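PDB 4L0K: DraIII from Deinococcus radiophilus, which is a type II restriction endonuclease that probably cuts double-stranded DNA at a specific sequence using a His-Me finger (beta-beta-alpha-metal) nuclease fold. Local coordinates for residues E2-V8 with H20-L26; S114-V118 with H189-V194; R120-W124 with Y142-G148. All coordinates share one frame; numbering follows the deposited sequence.

In the fold
Contacts 2 and 3 share helix 112-126: contact 2 sets its 114-118 turn against the loop between strands 179-183 and 194-198, and contact 3 crosses its next turns with helix 137-147. Their centres lie about 6 and 12 Å from the chain centre, with no exposed touching residue. Contact 1, a helix-free N-terminal hairpin centred about 19 Å out, has five and is built on backbone bonds. Contact 2 has no hydrogen bond between its segments and relies on a valine against a histidine ring; contact 3 adds cation-pi packing and two side-chain bonds. Gln23 bonds Arg120 and Tyr142 of contact 3 and packs on Ile116 of the 114-118 turn; Lys121 bonds the carbonyls of Ala191 and Val194.

Contact 1 of 3, residues E2-V8 with H20-L26; sequences ELCHKTV and HKCQLPL
Thr7 and Lys21 form an antiparallel, non-hydrogen-bonded pair in a short, weakly bonded two-strand hairpin (7-8 with 20-21). Backbone bonds run from Val8 N to His20 O, from Cys22 N to Lys6 O (2.8 Å) and from His5 N to Cys22 O. His5, with positive phi, kinks the chain. Beyond it Leu3 and Pro25 make a separate, single bridge; Cys4 N meets Leu24 O at 2.6 Å, nearly head-on, and Leu26 N closes on Glu2 O. SG lies anti to the backbone N in both Cys4 (chi1 -171°) and Cys22 (-168°), which brings the sulfurs to 2.1 Å. Both are also linked to Cys32; since one cysteine sulfur cannot belong to two ordinary disulfides at once, the exact pairing is doubtful. Lys21 CD stands 4.1 Å over the centre of the His5 ring, whose ND1 sends a weak in-plane bond to Cys22 O. Lys21 NZ salt-bridges Asp113. Leu3 CD1 packs against Gln23 OE1 (3.2 Å), an oxygen that accepts from Arg120. Val8 CG2 rests on Cys22 N (3.4 Å). Backbone bonds rather than a large apolar core hold the hairpin, three cysteine sulfurs gather at its side, their bonding unsettled, and polar side chains tie it to helix 112-126.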
loop_
_atom_site.group_PDB
_atom_site.type_symbol
_atom_site.label_atom_id
_atom_site.label_comp_id
_atom_site.label_asym_id
_atom_site.label_seq_id
_atom_site.Cartn_x
_atom_site.Cartn_y
_atom_site.Cartn_z
ATOM N N GLU A 2 -5.239 39.339 -8.496
ATOM C CA GLU A 2 -6.222 38.879 -9.465
ATOM C C GLU A 2 -5.452 38.263 -10.634
ATOM O O GLU A 2 -4.440 38.817 -11.076
ATOM C CB GLU A 2 -7.083 40.050 -9.952
ATOM C CG GLU A 2 -8.544 39.701 -10.232
ATOM C CD GLU A 2 -9.384 39.653 -8.962
ATOM O OE1 GLU A 2 -9.623 38.542 -8.427
ATOM O OE2 GLU A 2 -9.806 40.735 -8.493
ATOM N N LEU A 3 -5.925 37.125 -11.131
ATOM C CA LEU A 3 -5.216 36.403 -12.188
ATOM C C LEU A 3 -5.753 36.712 -13.596
ATOM O O LEU A 3 -6.923 37.065 -13.737
ATOM C CB LEU A 3 -5.287 34.898 -11.927
ATOM C CG LEU A 3 -4.707 34.383 -10.607
ATOM C CD1 LEU A 3 -4.962 32.893 -10.483
ATOM C CD2 LEU A 3 -3.218 34.693 -10.494
ATOM N N CYS A 4 -4.881 36.585 -14.607
ATOM C CA CYS A 4 -5.212 36.732 -16.034
ATOM C C CYS A 4 -6.517 35.996 -16.321
ATOM O O CYS A 4 -7.541 36.615 -16.617
ATOM C CB CYS A 4 -4.048 36.172 -16.895
ATOM S SG CYS A 4 -3.997 36.402 -18.761
ATOM N N HIS A 5 -6.482 34.672 -16.180
ATOM C CA HIS A 5 -7.627 33.805 -16.482
ATOM C C HIS A 5 -8.069 33.811 -17.950
ATOM O O HIS A 5 -9.074 33.186 -18.298
ATOM C CB HIS A 5 -8.819 34.076 -15.552
ATOM C CG HIS A 5 -8.827 33.223 -14.320
ATOM N ND1 HIS A 5 -7.695 32.602 -13.837
ATOM C CD2 HIS A 5 -9.834 32.874 -13.485
ATOM C CE1 HIS A 5 -8.002 31.913 -12.752
ATOM N NE2 HIS A 5 -9.294 32.060 -12.518
ATOM N N LYS A 6 -7.323 34.500 -18.809
ATOM C CA LYS A 6 -7.571 34.408 -20.254
ATOM C C LYS A 6 -7.280 32.987 -20.748
ATOM O O LYS A 6 -6.369 32.329 -20.247
ATOM C CB LYS A 6 -6.742 35.442 -21.034
ATOM C CG LYS A 6 -7.216 36.894 -20.855
ATOM C CD LYS A 6 -6.833 37.785 -22.039
ATOM C CE LYS A 6 -5.363 38.181 -22.014
ATOM N NZ LYS A 6 -5.071 39.219 -23.052
ATOM N N THR A 7 -8.055 32.514 -21.721
ATOM C CA THR A 7 -7.878 31.166 -22.263
ATOM C C THR A 7 -6.490 30.948 -22.874
ATOM O O THR A 7 -6.037 31.728 -23.704
ATOM C CB THR A 7 -8.960 30.841 -23.296
ATOM O OG1 THR A 7 -10.247 30.990 -22.687
ATOM C CG2 THR A 7 -8.817 29.414 -23.814
ATOM N N VAL A 8 -5.809 29.895 -22.434
ATOM C CA VAL A 8 -4.464 29.604 -22.917
ATOM C C VAL A 8 -4.529 28.664 -24.116
ATOM O O VAL A 8 -5.130 27.584 -24.034
ATOM C CB VAL A 8 -3.566 28.980 -21.809
ATOM C CG1 VAL A 8 -2.242 28.492 -22.393
ATOM C CG2 VAL A 8 -3.312 29.977 -20.674
ATOM N N HIS A 20 -8.003 26.013 -20.807
ATOM C CA HIS A 20 -6.904 26.147 -19.860
ATOM C C HIS A 20 -6.762 27.646 -19.585
ATOM O O HIS A 20 -6.933 28.459 -20.499
ATOM C CB HIS A 20 -5.613 25.570 -20.449
ATOM C CG HIS A 20 -5.699 24.108 -20.760
ATOM N ND1 HIS A 20 -5.189 23.136 -19.926
ATOM C CD2 HIS A 20 -6.267 23.451 -21.800
ATOM C CE1 HIS A 20 -5.426 21.944 -20.444
ATOM N NE2 HIS A 20 -6.083 22.107 -21.580
ATOM N N LYS A 21 -6.464 28.025 -18.344
ATOM C CA LYS A 21 -6.508 29.440 -17.990
ATOM C C LYS A 21 -5.148 30.063 -17.690
ATOM O O LYS A 21 -4.255 29.403 -17.170
ATOM C CB LYS A 21 -7.472 29.679 -16.824
ATOM C CG LYS A 21 -8.836 29.003 -16.979
ATOM C CD LYS A 21 -9.727 29.352 -15.786
ATOM C CE LYS A 21 -10.818 28.308 -15.538
ATOM N NZ LYS A 21 -11.549 28.568 -14.248
ATOM N N CYS A 22 -5.014 31.342 -18.036
ATOM C CA CYS A 22 -3.836 32.159 -17.729
ATOM C C CYS A 22 -3.670 32.227 -16.203
ATOM O O CYS A 22 -4.630 32.511 -15.487
ATOM C CB CYS A 22 -4.067 33.564 -18.316
ATOM S SG CYS A 22 -2.725 34.797 -18.454
ATOM N N GLN A 23 -2.471 31.962 -15.698
ATOM C CA GLN A 23 -2.266 32.086 -14.260
ATOM C C GLN A 23 -1.295 33.222 -13.912
ATOM O O GLN A 23 -0.873 33.360 -12.760
ATOM C CB GLN A 23 -1.838 30.740 -13.646
ATOM C CG GLN A 23 -2.815 29.583 -13.935
ATOM C CD GLN A 23 -4.104 29.680 -13.136
ATOM O OE1 GLN A 23 -4.123 30.236 -12.042
ATOM N NE2 GLN A 23 -5.186 29.138 -13.679
ATOM N N LEU A 24 -0.945 34.025 -14.918
ATOM C CA LEU A 24 -0.187 35.265 -14.712
ATOM C C LEU A 24 -1.090 36.287 -14.040
ATOM O O LEU A 24 -2.320 36.175 -14.136
ATOM C CB LEU A 24 0.306 35.830 -16.049
ATOM C CG LEU A 24 1.716 35.475 -16.518
ATOM C CD1 LEU A 24 2.747 35.503 -15.365
ATOM C CD2 LEU A 24 1.716 34.138 -17.217
ATOM N N PRO A 25 -0.498 37.274 -13.343
ATOM C CA PRO A 25 -1.290 38.374 -12.764
ATOM C C PRO A 25 -2.104 39.112 -13.835
ATOM O O PRO A 25 -1.631 39.220 -14.965
ATOM C CB PRO A 25 -0.220 39.305 -12.180
ATOM C CG PRO A 25 0.930 38.405 -11.881
ATOM C CD PRO A 25 0.929 37.393 -13.000
ATOM N N LEU A 26 -3.291 39.598 -13.476
ATOM C CA LEU A 26 -4.199 40.285 -14.402
ATOM C C LEU A 26 -3.513 41.342 -15.280
ATOM O O LEU A 26 -3.817 41.451 -16.472
ATOM C CB LEU A 26 -5.371 40.903 -13.620
ATOM C CG LEU A 26 -6.583 41.484 -14.366
ATOM C CD1 LEU A 26 -7.219 40.469 -15.323
ATOM C CD2 LEU A 26 -7.606 41.987 -13.356
#

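Contact 2 of 3, residues S114-V118 with H189-V194; sequences SCIDV and HNAENV
His189 and Val118 meet where the loop joining strands 179-183 and 194-198 folds over helix 112-126; the two strands and the following helix 199-205 are consistent with the beta-beta-alpha-metal element of His-Me finger nucleases. The methyl CG2 of Val118 stands over the centre of the imidazole, 3.8 Å from its centroid and almost on the ring normal, a CH-pi contact in which the two side chains cross at about a right angle. Val118 CG1, anti to the backbone N (chi1 162°), reaches CE1 and NE2 of the same ring, so both branches of the valine share the histidine. Val118 CG1 also meets CG2 of Val194 at 4.1 Å. Val118 CG2 also touches the backbone of Asn190, 3.5 Å from its C. One turn earlier, Cys115 SG comes to the ring edge, 3.9 Å from His189 CD2, and Ser114 CB touches His189 O at 3.3 Å. Further along, Asp117 O and CB face the methyl of Ala191. No hydrogen bond crosses between the segments; the loop holds its own shape through an Asx motif, Asn193 N bonding Asn190 OD1 at 2.9 Å, nearly in line with the side-chain C=O. The imidazole bonds through ND1 to His183 NE2 and through NE2 to Ala56 O; the ring that Val118 packs on is thus restrained in rotation from beyond the contact. The loop packs on helix 112-126 on the one hand and meets His183, the last residue of strand 179-183, on the other, with helix 46-57 meeting it through Ala56. Lys121, a turn further along helix 112-126, reaches back to bond the carbonyls of Ala191 and Val194.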
loop_
_atom_site.group_PDB
_atom_site.type_symbol
_atom_site.label_atom_id
_atom_site.label_comp_id
_atom_site.label_asym_id
_atom_site.label_seq_id
_atom_site.Cartn_x
_atom_site.Cartn_y
_atom_site.Cartn_z
ATOM N N SER A 114 -8.814 24.024 -8.591
ATOM C CA SER A 114 -8.201 23.303 -7.470
ATOM C C SER A 114 -6.900 22.633 -7.896
ATOM O O SER A 114 -5.891 22.725 -7.186
ATOM C CB SER A 114 -9.150 22.239 -6.921
ATOM O OG SER A 114 -10.318 22.828 -6.387
ATOM N N CYS A 115 -6.937 21.959 -9.050
ATOM C CA CYS A 115 -5.747 21.331 -9.610
ATOM C C CYS A 115 -4.626 22.345 -9.799
ATOM O O CYS A 115 -3.473 22.084 -9.423
ATOM C CB CYS A 115 -6.068 20.612 -10.917
ATOM S SG CYS A 115 -7.223 19.239 -10.674
ATOM N N ILE A 116 -4.968 23.514 -10.335
ATOM C CA ILE A 116 -3.955 24.564 -10.486
ATOM C C ILE A 116 -3.429 25.057 -9.122
ATOM O O ILE A 116 -2.217 25.230 -8.942
ATOM C CB ILE A 116 -4.443 25.760 -11.373
ATOM C CG1 ILE A 116 -5.064 25.264 -12.685
ATOM C CG2 ILE A 116 -3.310 26.745 -11.637
ATOM C CD1 ILE A 116 -4.189 24.343 -13.477
ATOM N N ASP A 117 -4.335 25.270 -8.169
ATOM C CA ASP A 117 -3.972 25.609 -6.782
ATOM C C ASP A 117 -2.939 24.643 -6.177
ATOM O O ASP A 117 -1.903 25.074 -5.658
ATOM C CB ASP A 117 -5.209 25.634 -5.877
ATOM C CG ASP A 117 -6.095 26.831 -6.127
ATOM O OD1 ASP A 117 -5.609 27.805 -6.744
ATOM O OD2 ASP A 117 -7.272 26.805 -5.700
ATOM N N VAL A 118 -3.248 23.346 -6.255
ATOM C CA VAL A 118 -2.351 22.273 -5.830
ATOM C C VAL A 118 -0.977 22.381 -6.505
ATOM O O VAL A 118 0.057 22.319 -5.819
ATOM C CB VAL A 118 -2.981 20.876 -6.100
ATOM C CG1 VAL A 118 -1.917 19.768 -6.096
ATOM C CG2 VAL A 118 -4.121 20.583 -5.091
ATOM N N HIS A 189 -8.540 17.591 -2.690
ATOM C CA HIS A 189 -7.514 18.052 -3.608
ATOM C C HIS A 189 -7.501 19.575 -3.693
ATOM O O HIS A 189 -8.125 20.166 -4.575
ATOM C CB HIS A 189 -7.735 17.407 -4.980
ATOM C CG HIS A 189 -6.527 17.413 -5.862
ATOM N ND1 HIS A 189 -5.390 16.688 -5.578
ATOM C CD2 HIS A 189 -6.288 18.048 -7.034
ATOM C CE1 HIS A 189 -4.495 16.886 -6.530
ATOM N NE2 HIS A 189 -5.015 17.709 -7.424
ATOM N N ASN A 190 -6.792 20.207 -2.762
ATOM C CA ASN A 190 -6.616 21.660 -2.768
ATOM C C ASN A 190 -5.268 22.071 -2.178
ATOM O O ASN A 190 -4.534 21.231 -1.648
ATOM C CB ASN A 190 -7.761 22.354 -2.028
ATOM C CG ASN A 190 -7.896 21.897 -0.580
ATOM O OD1 ASN A 190 -6.910 21.754 0.142
ATOM N ND2 ASN A 190 -9.125 21.676 -0.153
ATOM N N ALA A 191 -4.944 23.360 -2.262
ATOM C CA ALA A 191 -3.649 23.858 -1.809
ATOM C C ALA A 191 -3.350 23.515 -0.360
ATOM O O ALA A 191 -2.229 23.137 -0.030
ATOM C CB ALA A 191 -3.551 25.361 -2.001
ATOM N N GLU A 192 -4.356 23.655 0.492
ATOM C CA GLU A 192 -4.153 23.586 1.925
ATOM C C GLU A 192 -3.857 22.153 2.334
ATOM O O GLU A 192 -3.057 21.907 3.228
ATOM C CB GLU A 192 -5.393 24.110 2.669
ATOM C CG GLU A 192 -5.228 24.227 4.190
ATOM C CD GLU A 192 -5.387 22.896 4.918
ATOM O OE1 GLU A 192 -6.321 22.136 4.573
ATOM O OE2 GLU A 192 -4.571 22.600 5.823
ATOM N N ASN A 193 -4.504 21.222 1.652
ATOM C CA ASN A 193 -4.462 19.823 2.029
ATOM C C ASN A 193 -3.250 19.060 1.499
ATOM O O ASN A 193 -3.039 17.911 1.885
ATOM C CB ASN A 193 -5.750 19.129 1.574
ATOM C CG ASN A 193 -5.956 17.782 2.247
ATOM O OD1 ASN A 193 -5.809 17.656 3.462
ATOM N ND2 ASN A 193 -6.267 16.759 1.449
ATOM N N VAL A 194 -2.450 19.665 0.617
ATOM C CA VAL A 194 -1.388 18.872 -0.023
ATOM C C VAL A 194 0.024 19.192 0.425
ATOM O O VAL A 194 0.300 20.286 0.918
ATOM C CB VAL A 194 -1.444 18.899 -1.569
ATOM C CG1 VAL A 194 -2.699 18.189 -2.053
ATOM C CG2 VAL A 194 -1.344 20.347 -2.101
#

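Contact 3 of 3, residues R120-W124 with Y142-G148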
loop_
_atom_site.group_PDB
_atom_site.type_symbol
_atom_site.label_atom_id
_atom_site.label_comp_id
_atom_site.label_asym_id
_atom_site.label_seq_id
_atom_site.Cartn_x
_atom_site.Cartn_y
_atom_site.Cartn_z
ATOM N N ARG A 120 0.376 25.060 -7.583
ATOM C CA ARG A 120 1.057 26.231 -7.020
ATOM C C ARG A 120 1.665 25.918 -5.641
ATOM O O ARG A 120 2.802 26.295 -5.336
ATOM C CB ARG A 120 0.104 27.423 -6.926
ATOM C CG ARG A 120 0.274 28.477 -8.016
ATOM C CD ARG A 120 -0.651 29.673 -7.757
ATOM N NE ARG A 120 -2.052 29.262 -7.735
ATOM C CZ ARG A 120 -2.916 29.502 -8.717
ATOM N NH1 ARG A 120 -2.530 30.168 -9.803
ATOM N NH2 ARG A 120 -4.168 29.081 -8.612
ATOM N N LYS A 121 0.898 25.198 -4.829
ATOM C CA LYS A 121 1.309 24.864 -3.472
ATOM C C LYS A 121 2.561 24.022 -3.498
ATOM O O LYS A 121 3.515 24.286 -2.783
ATOM C CB LYS A 121 0.202 24.092 -2.763
ATOM C CG LYS A 121 0.603 23.598 -1.386
ATOM C CD LYS A 121 0.903 24.749 -0.425
ATOM C CE LYS A 121 1.289 24.216 0.943
ATOM N NZ LYS A 121 0.216 23.355 1.530
ATOM N N LEU A 122 2.534 23.004 -4.344
ATOM C CA LEU A 122 3.621 22.057 -4.475
ATOM C C LEU A 122 4.894 22.723 -4.999
ATOM O O LEU A 122 6.001 22.354 -4.585
ATOM C CB LEU A 122 3.179 20.925 -5.405
ATOM C CG LEU A 122 2.771 19.594 -4.784
ATOM C CD1 LEU A 122 2.460 19.695 -3.296
ATOM C CD2 LEU A 122 1.611 18.988 -5.537
ATOM N N THR A 123 4.749 23.693 -5.906
ATOM C CA THR A 123 5.918 24.471 -6.341
ATOM C C THR A 123 6.507 25.295 -5.185
ATOM O O THR A 123 7.746 25.423 -5.015
ATOM C CB THR A 123 5.565 25.434 -7.501
ATOM O OG1 THR A 123 4.852 24.718 -8.515
ATOM C CG2 THR A 123 6.830 26.039 -8.092
ATOM N N TRP A 124 5.605 25.871 -4.402
ATOM C CA TRP A 124 6.009 26.659 -3.244
ATOM C C TRP A 124 6.781 25.786 -2.233
ATOM O O TRP A 124 7.820 26.200 -1.705
ATOM C CB TRP A 124 4.776 27.310 -2.613
ATOM C CG TRP A 124 5.033 28.144 -1.378
ATOM C CD1 TRP A 124 5.493 29.435 -1.335
ATOM C CD2 TRP A 124 4.796 27.756 -0.014
ATOM N NE1 TRP A 124 5.571 29.864 -0.035
ATOM C CE2 TRP A 124 5.151 28.860 0.797
ATOM C CE3 TRP A 124 4.331 26.581 0.598
ATOM C CZ2 TRP A 124 5.067 28.821 2.201
ATOM C CZ3 TRP A 124 4.232 26.543 1.996
ATOM C CH2 TRP A 124 4.600 27.664 2.780
ATOM N N TYR A 142 5.321 35.807 -6.613
ATOM C CA TYR A 142 4.041 35.252 -7.020
ATOM C C TYR A 142 3.562 34.165 -6.036
ATOM O O TYR A 142 2.435 34.224 -5.524
ATOM C CB TYR A 142 4.193 34.680 -8.424
ATOM C CG TYR A 142 2.992 33.943 -8.959
ATOM C CD1 TYR A 142 2.067 34.589 -9.772
ATOM C CD2 TYR A 142 2.806 32.585 -8.693
ATOM C CE1 TYR A 142 0.984 33.916 -10.284
ATOM C CE2 TYR A 142 1.720 31.903 -9.199
ATOM C CZ TYR A 142 0.816 32.576 -9.999
ATOM O OH TYR A 142 -0.264 31.905 -10.510
ATOM N N LEU A 143 4.418 33.177 -5.775
ATOM C CA LEU A 143 4.060 32.089 -4.854
ATOM C C LEU A 143 3.917 32.569 -3.406
ATOM O O LEU A 143 2.984 32.164 -2.705
ATOM C CB LEU A 143 5.060 30.926 -4.960
ATOM C CG LEU A 143 4.998 30.244 -6.331
ATOM C CD1 LEU A 143 6.138 29.271 -6.524
ATOM C CD2 LEU A 143 3.644 29.549 -6.538
ATOM N N GLU A 144 4.831 33.436 -2.970
ATOM C CA GLU A 144 4.773 34.009 -1.623
ATOM C C GLU A 144 3.498 34.803 -1.394
ATOM O O GLU A 144 2.966 34.838 -0.284
ATOM C CB GLU A 144 5.996 34.870 -1.330
ATOM C CG GLU A 144 7.186 34.059 -0.832
ATOM C CD GLU A 144 8.367 34.926 -0.471
ATOM O OE1 GLU A 144 9.314 34.418 0.177
ATOM O OE2 GLU A 144 8.337 36.122 -0.841
ATOM N N GLU A 145 2.996 35.420 -2.457
ATOM C CA GLU A 145 1.733 36.141 -2.380
ATOM C C GLU A 145 0.592 35.192 -2.026
ATOM O O GLU A 145 -0.345 35.567 -1.318
ATOM C CB GLU A 145 1.446 36.839 -3.704
ATOM C CG GLU A 145 0.022 37.317 -3.840
ATOM C CD GLU A 145 -0.068 38.801 -4.110
ATOM O OE1 GLU A 145 0.965 39.492 -3.975
ATOM O OE2 GLU A 145 -1.172 39.273 -4.457
ATOM N N PHE A 146 0.675 33.955 -2.515
ATOM C CA PHE A 146 -0.364 32.970 -2.256
ATOM C C PHE A 146 -0.220 32.300 -0.897
ATOM O O PHE A 146 -1.213 32.103 -0.190
ATOM C CB PHE A 146 -0.357 31.885 -3.329
ATOM C CG PHE A 146 -1.029 32.281 -4.610
ATOM C CD1 PHE A 146 -0.295 32.813 -5.654
ATOM C CD2 PHE A 146 -2.392 32.102 -4.777
ATOM C CE1 PHE A 146 -0.904 33.161 -6.834
ATOM C CE2 PHE A 146 -3.007 32.454 -5.961
ATOM C CZ PHE A 146 -2.261 32.985 -6.989
ATOM N N PHE A 147 1.010 31.940 -0.536
ATOM C CA PHE A 147 1.210 31.043 0.619
ATOM C C PHE A 147 2.058 31.576 1.773
ATOM O O PHE A 147 2.204 30.914 2.796
ATOM C CB PHE A 147 1.797 29.710 0.153
ATOM C CG PHE A 147 1.020 29.075 -0.954
ATOM C CD1 PHE A 147 1.594 28.887 -2.205
ATOM C CD2 PHE A 147 -0.292 28.696 -0.755
ATOM C CE1 PHE A 147 0.867 28.300 -3.233
ATOM C CE2 PHE A 147 -1.026 28.109 -1.785
ATOM C CZ PHE A 147 -0.442 27.912 -3.020
ATOM N N GLY A 148 2.627 32.760 1.608
ATOM C CA GLY A 148 3.470 33.312 2.644
ATOM C C GLY A 148 4.942 33.175 2.316
ATOM O O GLY A 148 5.326 32.525 1.342
#
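Arg120 and Phe146 make the cation-pi part of this crossing of helices 112-126 and 137-147, whose local axes pass 9.9 Å apart at -110°. The guanidinium lies flat on the phenyl ring, planes 8° apart and centres 4.5 Å apart but offset, because CD occupies the place over the ring centre. The Arg120 side chain fits as a knob into the hole formed by Tyr142, Leu143, Phe146 and Phe147. Two hydrogen bonds cross the interface. Arg120 NH1 uses an in-plane N-H toward Tyr142 OH (2.9 Å), a hydroxyl that also bonds the backbone O of Gln23; Asp117 takes NH2, so the buried charge is probably well compensated. Trp124 NE1 reaches Gly148 O at 3.0 Å, tilted a little from the indole plane, and engages the chain just after helix 137-147 ends, where Gly148 has positive phi. The rest is CH-pi and apolar packing. Trp124 CG is anti to the backbone N (chi1 179°), which carries the indole across to helix 137-147; CB of Phe147 makes a CH-pi contact over its five-membered ring, 3.5 Å from Trp124 CE2, while Leu143 CB approaches the edge at CD1 (3.9 Å). Lys121 CD lies 4.1 Å from the centroid of the Phe147 ring, over one face, in a second CH-pi contact, and Thr123 CG2 touches Leu143 CD1 (3.7 Å). A leucine in place of Trp124 would probably leave Gly148 O without this donor and open a gap beside Phe147 CB. In the fold, the N-terminal hairpin packs on Arg120, Tyr142 and Phe146 through Leu3, helix 46-57 meets Thr123 through Ile52, and Leu122 packs on Val194 and Phe196 of strand 194-198.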